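Local atomic coordinates of putative nucleoprotein (Infectious salmon anemia virus, PDB entry 4EWC), a protein that encapsidates the negative-strand viral RNA genome, protecting it from nucleases and forming the ribonucleoprotein that serves as template for transcription and replication. Residues 145-150 with 411-416; 390-395 with 417-422; 440-445 with 463-468; 457-462 with 579-584; 497-502 with 571-576. All coordinates share one frame; numbering follows the deposited sequence.

Interaction 1. Residues 145-150 with 411-416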
# COMPACT_ATOMS: atom_id res chain seq x y z
N TYR A 145 0.47 -34.63 -1.07
CA TYR A 145 -0.31 -35.76 -0.57
C TYR A 145 0.26 -36.29 0.75
O TYR A 145 -0.49 -36.68 1.65
CB TYR A 145 -0.37 -36.89 -1.62
CG TYR A 145 -1.05 -38.13 -1.10
CD1 TYR A 145 -2.44 -38.26 -1.13
CD2 TYR A 145 -0.31 -39.18 -0.56
CE1 TYR A 145 -3.07 -39.40 -0.65
CE2 TYR A 145 -0.93 -40.32 -0.07
CZ TYR A 145 -2.32 -40.43 -0.12
OH TYR A 145 -2.94 -41.55 0.37
N ASN A 146 1.59 -36.29 0.85
CA ASN A 146 2.27 -36.76 2.04
C ASN A 146 2.03 -35.86 3.23
O ASN A 146 1.81 -36.33 4.35
CB ASN A 146 3.77 -36.90 1.78
CG ASN A 146 4.09 -38.09 0.89
OD1 ASN A 146 3.24 -38.97 0.70
ND2 ASN A 146 5.30 -38.12 0.36
N LEU A 147 2.07 -34.56 2.97
CA LEU A 147 1.82 -33.57 4.00
C LEU A 147 0.37 -33.66 4.48
O LEU A 147 0.13 -33.60 5.67
CB LEU A 147 2.18 -32.16 3.53
CG LEU A 147 1.87 -31.04 4.54
CD1 LEU A 147 2.72 -31.14 5.80
CD2 LEU A 147 2.04 -29.68 3.88
N SER A 148 -0.59 -33.82 3.57
CA SER A 148 -1.99 -33.98 3.99
C SER A 148 -2.21 -35.27 4.75
O SER A 148 -3.04 -35.33 5.68
CB SER A 148 -2.96 -33.92 2.81
OG SER A 148 -3.05 -32.62 2.29
N LEU A 149 -1.50 -36.32 4.36
CA LEU A 149 -1.62 -37.60 5.04
C LEU A 149 -1.06 -37.45 6.45
O LEU A 149 -1.72 -37.81 7.44
CB LEU A 149 -0.87 -38.69 4.28
CG LEU A 149 -0.94 -40.07 4.92
CD1 LEU A 149 -2.40 -40.38 5.22
CD2 LEU A 149 -0.35 -41.15 4.04
N PHE A 150 0.15 -36.92 6.53
CA PHE A 150 0.81 -36.60 7.78
C PHE A 150 -0.11 -35.83 8.71
O PHE A 150 -0.30 -36.22 9.86
CB PHE A 150 2.10 -35.81 7.53
CG PHE A 150 2.87 -35.49 8.78
CD1 PHE A 150 2.49 -34.46 9.63
CD2 PHE A 150 4.00 -36.22 9.11
CE1 PHE A 150 3.19 -34.18 10.77
CE2 PHE A 150 4.72 -35.95 10.24
CZ PHE A 150 4.32 -34.94 11.08
N ASP A 411 -4.70 -29.97 -0.88
CA ASP A 411 -3.38 -29.59 -1.35
C ASP A 411 -2.98 -28.29 -0.70
O ASP A 411 -3.58 -27.23 -0.95
CB ASP A 411 -3.39 -29.44 -2.88
CG ASP A 411 -2.00 -29.41 -3.46
OD1 ASP A 411 -1.03 -29.15 -2.70
OD2 ASP A 411 -1.86 -29.65 -4.67
N PHE A 412 -1.95 -28.35 0.14
CA PHE A 412 -1.48 -27.14 0.83
C PHE A 412 -0.21 -26.60 0.19
O PHE A 412 0.35 -25.62 0.69
CB PHE A 412 -1.22 -27.43 2.30
CG PHE A 412 -2.44 -27.89 3.05
CD1 PHE A 412 -3.63 -27.16 3.02
CD2 PHE A 412 -2.40 -29.06 3.81
CE1 PHE A 412 -4.74 -27.59 3.73
CE2 PHE A 412 -3.50 -29.48 4.52
CZ PHE A 412 -4.67 -28.75 4.49
N MSE A 413 0.26 -27.25 -0.87
CA MSE A 413 1.47 -26.85 -1.58
C MSE A 413 1.21 -25.87 -2.72
O MSE A 413 1.92 -24.88 -2.86
CB MSE A 413 2.21 -28.08 -2.14
CG MSE A 413 2.65 -29.13 -1.13
SE MSE A 413 3.91 -28.57 0.27
CE MSE A 413 5.45 -28.09 -0.82
N LYS A 414 0.20 -26.16 -3.55
CA LYS A 414 -0.06 -25.37 -4.76
C LYS A 414 -0.49 -23.92 -4.49
O LYS A 414 -0.12 -23.01 -5.22
CB LYS A 414 -1.09 -26.04 -5.68
CG LYS A 414 -2.52 -26.08 -5.11
CD LYS A 414 -3.57 -26.53 -6.13
CE LYS A 414 -4.84 -27.06 -5.45
NZ LYS A 414 -5.69 -26.01 -4.78
N ASN A 415 -1.29 -23.72 -3.45
CA ASN A 415 -1.76 -22.39 -3.06
C ASN A 415 -2.48 -22.45 -1.71
O ASN A 415 -2.42 -23.46 -1.02
CB ASN A 415 -2.63 -21.75 -4.14
CG ASN A 415 -3.83 -22.60 -4.53
OD1 ASN A 415 -4.54 -23.14 -3.67
ND2 ASN A 415 -4.06 -22.72 -5.83
N GLY A 416 -3.15 -21.37 -1.34
CA GLY A 416 -3.81 -21.31 -0.05
C GLY A 416 -5.31 -21.59 -0.02
O GLY A 416 -5.95 -21.33 0.99
O HOH W 1 -1.34 -30.80 1.31
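Leu147 and Ser148, neighbours on helix 142-162, meet Phe412 and Met413 on the irregular backbone of 411-416, which runs as a loop up to Gly416, the N-cap of helix 417-425. The apolar half of the contact belongs to Leu147. Its CD2 branch lies 4.2 Å from the SE atom of Met413, modelled as selenomethionine, and 4.3 Å from Phe412 CB, near the plane of the phenyl ring and at its edge. The polar half belongs to Ser148. Its hydroxyl receives a hydrogen bond from a water at 2.7 Å from OG, and this water in turn accepts from Phe412 N at 2.8 Å. Ser148 OG also bonds to Met410 O, so that two polar links fasten one serine to the loop. The loop has its own brace: Asp411 OD1 accepts from Met413 N at 2.9 Å, an Asx turn that holds the backbone in a bend just where Phe412 and Met413 touch the helix. Residues 144-166 are predicted to form a transmembrane helix, yet here helix 142-162, which holds most of them, is built into a globular fold, joined to a connecting loop by helix-to-loop packing with a water bridge.

Interaction 2. Residues 390-395 with 417-422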
# COMPACT_ATOMS: atom_id res chain seq x y z
N PHE A 390 1.07 -23.88 2.61
CA PHE A 390 0.03 -22.94 2.97
C PHE A 390 -1.03 -23.63 3.84
O PHE A 390 -1.93 -24.31 3.33
CB PHE A 390 -0.58 -22.33 1.70
CG PHE A 390 0.43 -21.64 0.84
CD1 PHE A 390 1.05 -20.47 1.27
CD2 PHE A 390 0.82 -22.18 -0.38
CE1 PHE A 390 2.01 -19.84 0.48
CE2 PHE A 390 1.77 -21.56 -1.17
CZ PHE A 390 2.37 -20.39 -0.73
N ILE A 391 -0.90 -23.49 5.15
CA ILE A 391 -1.86 -24.12 6.04
C ILE A 391 -2.56 -23.09 6.89
O ILE A 391 -1.98 -22.05 7.21
CB ILE A 391 -1.23 -25.20 6.96
CG1 ILE A 391 -0.10 -24.60 7.82
CG2 ILE A 391 -0.83 -26.43 6.16
CD1 ILE A 391 0.46 -25.57 8.86
N PRO A 392 -3.81 -23.39 7.28
CA PRO A 392 -4.57 -22.54 8.22
C PRO A 392 -3.91 -22.57 9.58
O PRO A 392 -3.01 -23.38 9.80
CB PRO A 392 -5.92 -23.27 8.30
CG PRO A 392 -5.59 -24.72 8.02
CD PRO A 392 -4.54 -24.63 6.95
N PRO A 393 -4.31 -21.68 10.48
CA PRO A 393 -3.85 -21.76 11.87
C PRO A 393 -4.00 -23.16 12.48
O PRO A 393 -4.99 -23.87 12.21
CB PRO A 393 -4.78 -20.79 12.61
CG PRO A 393 -5.08 -19.76 11.57
CD PRO A 393 -5.05 -20.45 10.21
N ILE A 394 -3.02 -23.52 13.29
CA ILE A 394 -2.94 -24.83 13.93
C ILE A 394 -4.24 -25.23 14.61
O ILE A 394 -4.82 -26.27 14.29
CB ILE A 394 -1.75 -24.87 14.93
CG1 ILE A 394 -0.44 -24.70 14.17
CG2 ILE A 394 -1.74 -26.17 15.71
CD1 ILE A 394 -0.25 -25.75 13.07
N SER A 395 -4.70 -24.39 15.53
CA SER A 395 -5.96 -24.62 16.24
C SER A 395 -7.12 -24.85 15.30
O SER A 395 -7.87 -25.81 15.46
CB SER A 395 -6.28 -23.47 17.20
OG SER A 395 -5.48 -23.57 18.36
N GLU A 417 -5.85 -22.12 -1.12
CA GLU A 417 -7.29 -22.39 -1.22
C GLU A 417 -7.85 -23.28 -0.11
O GLU A 417 -8.81 -22.93 0.55
CB GLU A 417 -7.66 -23.00 -2.57
CG GLU A 417 -9.14 -23.25 -2.73
CD GLU A 417 -9.53 -23.68 -4.14
OE1 GLU A 417 -9.63 -24.89 -4.39
OE2 GLU A 417 -9.74 -22.80 -5.00
N ASP A 418 -7.25 -24.44 0.08
CA ASP A 418 -7.72 -25.34 1.10
C ASP A 418 -7.49 -24.74 2.47
O ASP A 418 -8.32 -24.90 3.36
CB ASP A 418 -7.07 -26.72 0.96
CG ASP A 418 -7.41 -27.39 -0.37
OD1 ASP A 418 -8.45 -27.03 -0.97
OD2 ASP A 418 -6.64 -28.26 -0.82
N ALA A 419 -6.38 -24.05 2.64
CA ALA A 419 -6.16 -23.34 3.91
C ALA A 419 -7.27 -22.32 4.17
O ALA A 419 -7.76 -22.24 5.28
CB ALA A 419 -4.80 -22.67 3.95
N CYS A 420 -7.69 -21.57 3.16
CA CYS A 420 -8.78 -20.62 3.38
C CYS A 420 -10.13 -21.32 3.67
O CYS A 420 -10.93 -20.83 4.48
CB CYS A 420 -8.89 -19.60 2.25
SG CYS A 420 -7.41 -18.53 2.02
N LYS A 421 -10.38 -22.45 3.02
CA LYS A 421 -11.60 -23.22 3.27
C LYS A 421 -11.69 -23.65 4.71
O LYS A 421 -12.77 -23.63 5.30
CB LYS A 421 -11.66 -24.46 2.39
CG LYS A 421 -12.13 -24.19 0.98
CD LYS A 421 -12.07 -25.48 0.18
CE LYS A 421 -12.21 -25.24 -1.31
NZ LYS A 421 -12.04 -26.53 -2.04
N ILE A 422 -10.57 -24.06 5.28
CA ILE A 422 -10.56 -24.44 6.69
C ILE A 422 -10.76 -23.20 7.57
O ILE A 422 -11.50 -23.24 8.56
CB ILE A 422 -9.28 -25.19 7.07
CG1 ILE A 422 -9.30 -26.58 6.45
CG2 ILE A 422 -9.12 -25.29 8.60
CD1 ILE A 422 -8.01 -27.31 6.60
O HOH W 2 -3.63 -24.20 1.38
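Pro392 settles over Ala419 and Ile422, one helical turn apart on helix 417-425, and this is the close-packed part of the contact. The pyrrolidine ring reaches both: its CD is 3.6 Å from Ala419 CB, and its CG is 3.6 Å from Ile422 CG2. The Ile422 branch gets there because CG2 stands anti to the backbone N while CG1 lies beside it (chi1 -71°), leaving CG2 and CD1 both within touching distance of Pro392 CG. Ala419 is small enough for the chain before the proline to join this close-packed part as well, and its CB approaches Phe390 O to 3.4 Å. All of these residues are buried, and Leu397 of helix 394-402 packs on both Pro392 and Ile422. A water bridges the two backbones beside this patch, donating to Phe390 O at 2.6 Å and accepting from Ala419 N at 3.0 Å; it supplies a partner for an amide in the first turn of the helix. The buried Asp418 is tied firmly to the preceding loop, its OD2 accepting from Asp411 N. The open side of helix 417-425 is looser: there the exposed Lys421 extends its NZ towards Glu417 OE1 and Asp418 OD1, both long pairings. No direct hydrogen bond crosses between the two segments, which implies that they are held by shape and apolar burial, with water mediating their one polar link.

Interaction 3. Residues 440-445 with 463-468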
# COMPACT_ATOMS: atom_id res chain seq x y z
N VAL A 440 -3.06 -7.23 15.65
CA VAL A 440 -1.77 -7.91 15.78
C VAL A 440 -1.92 -9.41 15.52
O VAL A 440 -1.17 -9.99 14.73
CB VAL A 440 -1.17 -7.72 17.19
CG1 VAL A 440 0.10 -8.56 17.34
CG2 VAL A 440 -0.86 -6.26 17.44
N ALA A 441 -2.91 -10.03 16.17
CA ALA A 441 -3.16 -11.45 16.02
C ALA A 441 -3.45 -11.79 14.56
O ALA A 441 -2.93 -12.78 14.04
CB ALA A 441 -4.29 -11.91 16.93
N ARG A 442 -4.27 -10.96 13.91
CA ARG A 442 -4.57 -11.16 12.49
C ARG A 442 -3.31 -11.10 11.60
O ARG A 442 -3.18 -11.87 10.64
CB ARG A 442 -5.64 -10.18 12.02
CG ARG A 442 -6.96 -10.42 12.73
CD ARG A 442 -8.03 -9.42 12.35
NE ARG A 442 -8.62 -9.75 11.07
CZ ARG A 442 -9.56 -10.67 10.89
NH1 ARG A 442 -10.04 -11.35 11.93
NH2 ARG A 442 -10.03 -10.91 9.67
N THR A 443 -2.38 -10.22 11.95
CA THR A 443 -1.10 -10.14 11.25
C THR A 443 -0.27 -11.42 11.47
O THR A 443 0.44 -11.85 10.57
CB THR A 443 -0.29 -8.87 11.67
OG1 THR A 443 -1.04 -7.69 11.38
CG2 THR A 443 1.01 -8.79 10.92
N CYS A 444 -0.37 -12.00 12.65
CA CYS A 444 0.39 -13.20 12.99
C CYS A 444 -0.11 -14.43 12.24
O CYS A 444 0.64 -15.35 11.92
CB CYS A 444 0.33 -13.44 14.49
SG CYS A 444 1.41 -12.35 15.37
N VAL A 445 -1.42 -14.43 12.00
CA VAL A 445 -2.09 -15.45 11.24
C VAL A 445 -1.69 -15.31 9.77
O VAL A 445 -1.31 -16.30 9.14
CB VAL A 445 -3.62 -15.31 11.42
CG1 VAL A 445 -4.41 -16.05 10.32
CG2 VAL A 445 -4.03 -15.80 12.80
N ALA A 463 -4.75 -10.79 2.53
CA ALA A 463 -4.84 -12.19 2.91
C ALA A 463 -5.73 -12.36 4.14
O ALA A 463 -6.63 -13.19 4.14
CB ALA A 463 -3.46 -12.77 3.15
N VAL A 464 -5.48 -11.57 5.18
CA VAL A 464 -6.32 -11.58 6.36
C VAL A 464 -6.75 -10.16 6.63
O VAL A 464 -6.01 -9.41 7.27
CB VAL A 464 -5.59 -12.08 7.61
CG1 VAL A 464 -6.51 -12.06 8.81
CG2 VAL A 464 -5.05 -13.48 7.38
N PRO A 465 -7.94 -9.77 6.13
CA PRO A 465 -8.36 -8.37 6.22
C PRO A 465 -8.29 -7.89 7.65
O PRO A 465 -8.53 -8.66 8.59
CB PRO A 465 -9.82 -8.41 5.76
CG PRO A 465 -9.91 -9.61 4.92
CD PRO A 465 -9.00 -10.62 5.58
N GLY A 466 -7.94 -6.62 7.82
CA GLY A 466 -7.99 -6.01 9.13
C GLY A 466 -6.70 -6.20 9.90
O GLY A 466 -6.55 -5.67 11.00
N SER A 467 -5.76 -6.94 9.34
CA SER A 467 -4.49 -7.10 10.02
C SER A 467 -3.67 -5.81 9.92
O SER A 467 -3.92 -4.97 9.04
CB SER A 467 -3.70 -8.29 9.45
OG SER A 467 -3.48 -8.11 8.07
N GLU A 468 -2.72 -5.66 10.84
CA GLU A 468 -1.86 -4.50 10.90
C GLU A 468 -0.72 -4.57 9.85
O GLU A 468 0.01 -5.55 9.78
CB GLU A 468 -1.31 -4.38 12.33
CG GLU A 468 -0.32 -3.27 12.54
CD GLU A 468 -0.95 -1.90 12.41
OE1 GLU A 468 -1.78 -1.54 13.29
OE2 GLU A 468 -0.60 -1.18 11.43
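Arg442 and Thr443 on helix 438-449 clasp a type II beta turn, Val464 to Ser467, which follows directly on helix 457-463. In the first shell, Arg442 takes hold of one carbonyl oxygen with two nitrogens: NE bonds Pro465 O at 2.7 Å and NH2 bonds the same oxygen at 2.9 Å. The guanidinium presents its edge, with the oxygen only 8° out of its plane as seen from NE, and a bend at chi3 (79°) brings the group round to this side-on grip. One face of the guanidinium is covered by Val464 CG1, which lies 3.8 Å from Arg442 NH2, while the other methyl, CG2, touches Val445 CG1. Next to the arginine, Ser467 CB packs against Arg442 CB and lies 3.3 Å from Thr443 OG1.

A second shell sets these groups in place. Within the turn, Val464 O accepts from both Ser467 N and Ser467 OG, fixing the bend that presents Pro465 O. Beyond the two segments, Arg442 NH1 bonds Arg493 O, so the guanidinium is held by a second carbonyl. The Glu468 carboxylate pairs with Asn473, while its backbone lies beside Thr443. Thr443 OG1, within hydrogen-bonding reach of Ser439 O one turn back in its own helix, sits 2.7 Å from Glu468 N and 2.9 Å from Glu468 O.

Interaction 4. Residues 457-462 with 579-584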
# COMPACT_ATOMS: atom_id res chain seq x y z
N ALA A 457 3.31 -6.31 2.27
CA ALA A 457 2.28 -5.86 3.20
C ALA A 457 0.90 -5.82 2.53
O ALA A 457 -0.09 -6.18 3.17
CB ALA A 457 2.62 -4.48 3.77
N ASP A 458 0.85 -5.39 1.28
CA ASP A 458 -0.40 -5.39 0.53
C ASP A 458 -1.01 -6.78 0.53
O ASP A 458 -2.21 -6.94 0.74
CB ASP A 458 -0.17 -4.96 -0.91
CG ASP A 458 0.32 -3.54 -1.03
OD1 ASP A 458 -0.53 -2.63 -0.86
OD2 ASP A 458 1.53 -3.33 -1.32
N ILE A 459 -0.16 -7.78 0.31
CA ILE A 459 -0.61 -9.16 0.28
C ILE A 459 -1.16 -9.58 1.63
O ILE A 459 -2.30 -10.07 1.72
CB ILE A 459 0.49 -10.14 -0.17
CG1 ILE A 459 0.97 -9.81 -1.57
CG2 ILE A 459 -0.02 -11.60 -0.12
CD1 ILE A 459 2.04 -10.77 -2.08
N ILE A 460 -0.34 -9.39 2.67
CA ILE A 460 -0.76 -9.60 4.06
C ILE A 460 -2.12 -8.98 4.33
O ILE A 460 -3.02 -9.63 4.85
CB ILE A 460 0.22 -8.95 5.06
CG1 ILE A 460 1.58 -9.65 5.03
CG2 ILE A 460 -0.36 -8.98 6.44
CD1 ILE A 460 1.55 -11.05 5.55
N GLU A 461 -2.27 -7.70 3.98
CA GLU A 461 -3.52 -7.02 4.26
C GLU A 461 -4.70 -7.67 3.54
O GLU A 461 -5.76 -7.87 4.12
CB GLU A 461 -3.45 -5.54 3.91
CG GLU A 461 -4.67 -4.77 4.33
CD GLU A 461 -4.49 -4.17 5.71
OE1 GLU A 461 -3.36 -3.71 6.01
OE2 GLU A 461 -5.47 -4.18 6.50
N ASN A 462 -4.52 -8.01 2.27
CA ASN A 462 -5.60 -8.71 1.57
C ASN A 462 -5.81 -10.17 2.01
O ASN A 462 -6.90 -10.71 1.86
CB ASN A 462 -5.42 -8.63 0.06
CG ASN A 462 -5.68 -7.25 -0.47
OD1 ASN A 462 -6.74 -6.97 -1.04
ND2 ASN A 462 -4.70 -6.37 -0.28
N SER A 579 -9.48 -11.02 -7.54
CA SER A 579 -9.30 -9.56 -7.51
C SER A 579 -7.87 -9.10 -7.61
O SER A 579 -7.03 -9.49 -6.81
CB SER A 579 -9.89 -8.95 -6.24
OG SER A 579 -10.20 -7.61 -6.46
N ALA A 580 -7.59 -8.22 -8.57
CA ALA A 580 -6.24 -7.69 -8.73
C ALA A 580 -5.82 -6.69 -7.63
O ALA A 580 -6.60 -5.81 -7.24
CB ALA A 580 -6.07 -7.06 -10.09
N ILE A 581 -4.60 -6.86 -7.13
CA ILE A 581 -3.94 -5.83 -6.30
C ILE A 581 -2.55 -5.58 -6.84
O ILE A 581 -2.02 -6.40 -7.60
CB ILE A 581 -3.82 -6.23 -4.81
CG1 ILE A 581 -2.83 -7.38 -4.62
CG2 ILE A 581 -5.18 -6.55 -4.20
CD1 ILE A 581 -2.31 -7.51 -3.21
N VAL A 582 -1.96 -4.45 -6.46
CA VAL A 582 -0.57 -4.13 -6.80
C VAL A 582 0.38 -4.43 -5.64
O VAL A 582 0.17 -3.98 -4.52
CB VAL A 582 -0.40 -2.62 -7.15
CG1 VAL A 582 1.08 -2.23 -7.10
CG2 VAL A 582 -1.00 -2.29 -8.50
N ILE A 583 1.43 -5.18 -5.91
CA ILE A 583 2.48 -5.33 -4.90
C ILE A 583 3.35 -4.07 -4.96
O ILE A 583 4.13 -3.87 -5.91
CB ILE A 583 3.31 -6.61 -5.12
CG1 ILE A 583 2.38 -7.82 -5.17
CG2 ILE A 583 4.33 -6.81 -4.03
CD1 ILE A 583 3.03 -9.05 -5.75
N SER A 584 3.19 -3.21 -3.96
CA SER A 584 3.81 -1.88 -3.95
C SER A 584 5.30 -1.91 -3.69
O SER A 584 6.04 -1.06 -4.17
CB SER A 584 3.16 -0.99 -2.90
OG SER A 584 3.20 -1.60 -1.63
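Asp458, Ile459 and Asn462 form the side of helix 457-463 that packs on strand 577-583, an outer strand of a small antiparallel sheet; this is a helix laid against a beta-sheet, with the short axes 8.2 Å apart at closest approach and their directions 145° from one another.

The van der Waals contacts centre on Ile581. Its CG1 stands between the backbone N and the carbonyl carbon (chi1 69°), which points CD1 at the helix backbone, 4.0 Å from Asp458 O, and into apolar contact with Ile459 CG1. Its CG2 lies 3.5 Å from Asn462 OD1, the two side chains running alongside one another, pointing contrary ways. Further along, the CD1 methyls of Ile459 and Ile583 make a second apolar contact at 4.2 Å.

The polar contacts gather at Asp458. Ser584 N donates to its OD2 at 3.1 Å, coming from above the carboxylate plane. The same oxygen lies so near Ser584 OG that the exact geometry of that pair is doubtful. The other oxygen, OD1, forms a salt bridge with Arg469, so both ends of the carboxylate are engaged.

The second subunit also reaches this place: Tyr470 of that subunit makes a hydrogen bond through its OH to Val582 N and packs on Ile581, so the strand belongs to the dimer contact as well.

Within the helix, Asn462 ND2 bonds Asp458 O at 2.8 Å, and Asn462 N reaches that oxygen from the opposite face of its carbonyl plane.

Interaction 5. Residues 497-502 with 571-576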
# COMPACT_ATOMS: atom_id res chain seq x y z
N VAL A 497 -11.14 -14.10 4.43
CA VAL A 497 -9.74 -14.47 4.22
C VAL A 497 -9.50 -14.72 2.71
O VAL A 497 -10.44 -14.95 1.97
CB VAL A 497 -9.38 -15.72 5.05
CG1 VAL A 497 -9.85 -16.96 4.34
CG2 VAL A 497 -7.90 -15.80 5.33
N ARG A 498 -8.25 -14.64 2.26
CA ARG A 498 -7.92 -14.77 0.84
C ARG A 498 -6.53 -15.33 0.57
O ARG A 498 -5.64 -15.22 1.40
CB ARG A 498 -8.02 -13.42 0.13
CG ARG A 498 -9.40 -13.08 -0.38
CD ARG A 498 -9.33 -11.78 -1.12
NE ARG A 498 -10.30 -11.73 -2.20
CZ ARG A 498 -10.47 -10.68 -3.01
NH1 ARG A 498 -9.72 -9.58 -2.83
NH2 ARG A 498 -11.39 -10.74 -3.98
N TYR A 499 -6.34 -15.93 -0.60
CA TYR A 499 -5.02 -16.43 -0.98
C TYR A 499 -4.58 -15.86 -2.32
O TYR A 499 -5.40 -15.52 -3.15
CB TYR A 499 -4.99 -17.98 -0.97
CG TYR A 499 -5.73 -18.62 -2.12
CD1 TYR A 499 -5.08 -18.88 -3.31
CD2 TYR A 499 -7.07 -18.97 -2.02
CE1 TYR A 499 -5.73 -19.44 -4.37
CE2 TYR A 499 -7.74 -19.54 -3.08
CZ TYR A 499 -7.06 -19.78 -4.26
OH TYR A 499 -7.68 -20.35 -5.34
N GLU A 500 -3.27 -15.74 -2.51
CA GLU A 500 -2.74 -15.22 -3.77
C GLU A 500 -2.74 -16.29 -4.87
O GLU A 500 -2.26 -17.41 -4.66
CB GLU A 500 -1.31 -14.67 -3.58
CG GLU A 500 -0.59 -14.35 -4.90
CD GLU A 500 0.78 -13.68 -4.70
OE1 GLU A 500 1.50 -14.01 -3.74
OE2 GLU A 500 1.14 -12.81 -5.51
N ALA A 501 -3.30 -15.95 -6.03
CA ALA A 501 -3.25 -16.84 -7.17
C ALA A 501 -1.80 -17.01 -7.56
O ALA A 501 -1.04 -16.06 -7.53
CB ALA A 501 -4.04 -16.29 -8.35
N ARG A 502 -1.42 -18.23 -7.88
CA ARG A 502 -0.09 -18.49 -8.35
C ARG A 502 -0.02 -18.02 -9.80
O ARG A 502 -0.83 -18.41 -10.62
CB ARG A 502 0.21 -19.98 -8.22
CG ARG A 502 1.67 -20.31 -8.33
CD ARG A 502 1.89 -21.79 -8.30
NE ARG A 502 1.84 -22.36 -6.96
CZ ARG A 502 2.84 -22.30 -6.08
NH1 ARG A 502 3.98 -21.68 -6.37
NH2 ARG A 502 2.69 -22.87 -4.89
N PHE A 571 -3.25 -11.40 -8.12
CA PHE A 571 -4.65 -11.61 -7.83
C PHE A 571 -4.84 -12.27 -6.48
O PHE A 571 -4.17 -13.24 -6.16
CB PHE A 571 -5.30 -12.45 -8.94
CG PHE A 571 -5.40 -11.72 -10.25
CD1 PHE A 571 -4.33 -11.69 -11.13
CD2 PHE A 571 -6.55 -11.04 -10.60
CE1 PHE A 571 -4.41 -11.00 -12.33
CE2 PHE A 571 -6.64 -10.35 -11.80
CZ PHE A 571 -5.58 -10.33 -12.66
N MSE A 572 -5.74 -11.70 -5.69
CA MSE A 572 -6.18 -12.32 -4.44
C MSE A 572 -7.51 -13.04 -4.72
O MSE A 572 -8.44 -12.46 -5.29
CB MSE A 572 -6.36 -11.29 -3.35
CG MSE A 572 -5.12 -10.44 -3.07
SE MSE A 572 -3.60 -11.61 -2.53
CE MSE A 572 -2.48 -11.30 -4.05
N VAL A 573 -7.60 -14.29 -4.29
CA VAL A 573 -8.71 -15.15 -4.65
C VAL A 573 -9.62 -15.42 -3.45
O VAL A 573 -9.16 -15.88 -2.41
CB VAL A 573 -8.20 -16.48 -5.29
CG1 VAL A 573 -9.30 -17.43 -5.54
CG2 VAL A 573 -7.47 -16.19 -6.59
N GLY A 574 -10.90 -15.08 -3.59
CA GLY A 574 -11.91 -15.49 -2.63
C GLY A 574 -12.83 -16.50 -3.31
O GLY A 574 -12.73 -16.74 -4.51
N GLU A 575 -13.73 -17.10 -2.55
CA GLU A 575 -14.70 -18.02 -3.14
C GLU A 575 -15.69 -17.27 -4.03
O GLU A 575 -16.26 -17.84 -4.95
CB GLU A 575 -15.45 -18.75 -2.03
CG GLU A 575 -15.81 -17.81 -0.90
CD GLU A 575 -16.60 -18.50 0.17
OE1 GLU A 575 -17.03 -19.65 -0.09
OE2 GLU A 575 -16.79 -17.90 1.25
N GLN A 576 -15.88 -15.99 -3.74
CA GLN A 576 -16.78 -15.16 -4.53
C GLN A 576 -16.13 -14.71 -5.84
O GLN A 576 -16.80 -14.18 -6.72
CB GLN A 576 -17.25 -13.94 -3.72
O HOH W 3 -1.61 -13.48 -9.10
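A three-stranded antiparallel sheet is completed here, as Tyr499 and Glu500 of strand 499-500 pair with Val573 and Met572 of the central strand 568-574. Tyr499 and Val573 make a hydrogen-bonded pair: Val573 N donates to Tyr499 O at 2.8 Å, whereas the return bond from Tyr499 N to Val573 O is weak. Two residues on, Ala501 N bonds Phe571 O at 2.8 Å, and past it a water links Ala501 O to Phe571 N. Glu500 and Met572 form the non-hydrogen-bonded pair between these links.

The two faces of the sheet are used differently. On one, the Tyr499 ring lies over Val573: with chi1 at 73° the ring folds back across the neighbouring strand, and Val573 CB sits 3.9 Å from the ring centroid, a CH-pi contact over the face. Val573 CG2 turns instead to Ala501 CB at 3.9 Å. On the other face, the chain of Met572, a selenomethionine, bends at chi2 and chi3 to bring CE within 3.6 Å of Glu500 CB.

The Glu500 carboxylate goes elsewhere, OE2 to Thr570 and OE1 to Ser521 of the second subunit, so this edge of the sheet also meets the neighbouring copy of the protein. The Arg498 chain runs roughly perpendicular to that of Met572, its CD 3.7 Å from Met572 CB, and turns one face of its guanidinium to a carbonyl oxygen: Met572 O stands 3.5 Å from Arg498 CZ, over the centre of that face.

The five contacts form a connected network. Interactions 1 and 2, with centres about 10 Å apart, are joined through the backbone: Phe390 N probably bonds Phe412 O at 2.7 Å. Interaction 5 joins the helices to the sheet, with Tyr499 OH 3.2 Å from Glu417 OE2 of interaction 2, Arg502 NE 2.7 Å from Lys414 O of interaction 1, and Arg498 N 2.9 Å from Ala463 O of interaction 3. Interactions 4 and 5, about 11 Å between centres, each include a strand of one sheet, as Met572 N lies 2.8 Å from Ser579 O; both also touch the second subunit. Interaction 3 packs on interaction 4, Ser467 O lying 3.1 Å from Glu461 OE2, and touches interaction 2 more lightly, through Pro393 and Val445.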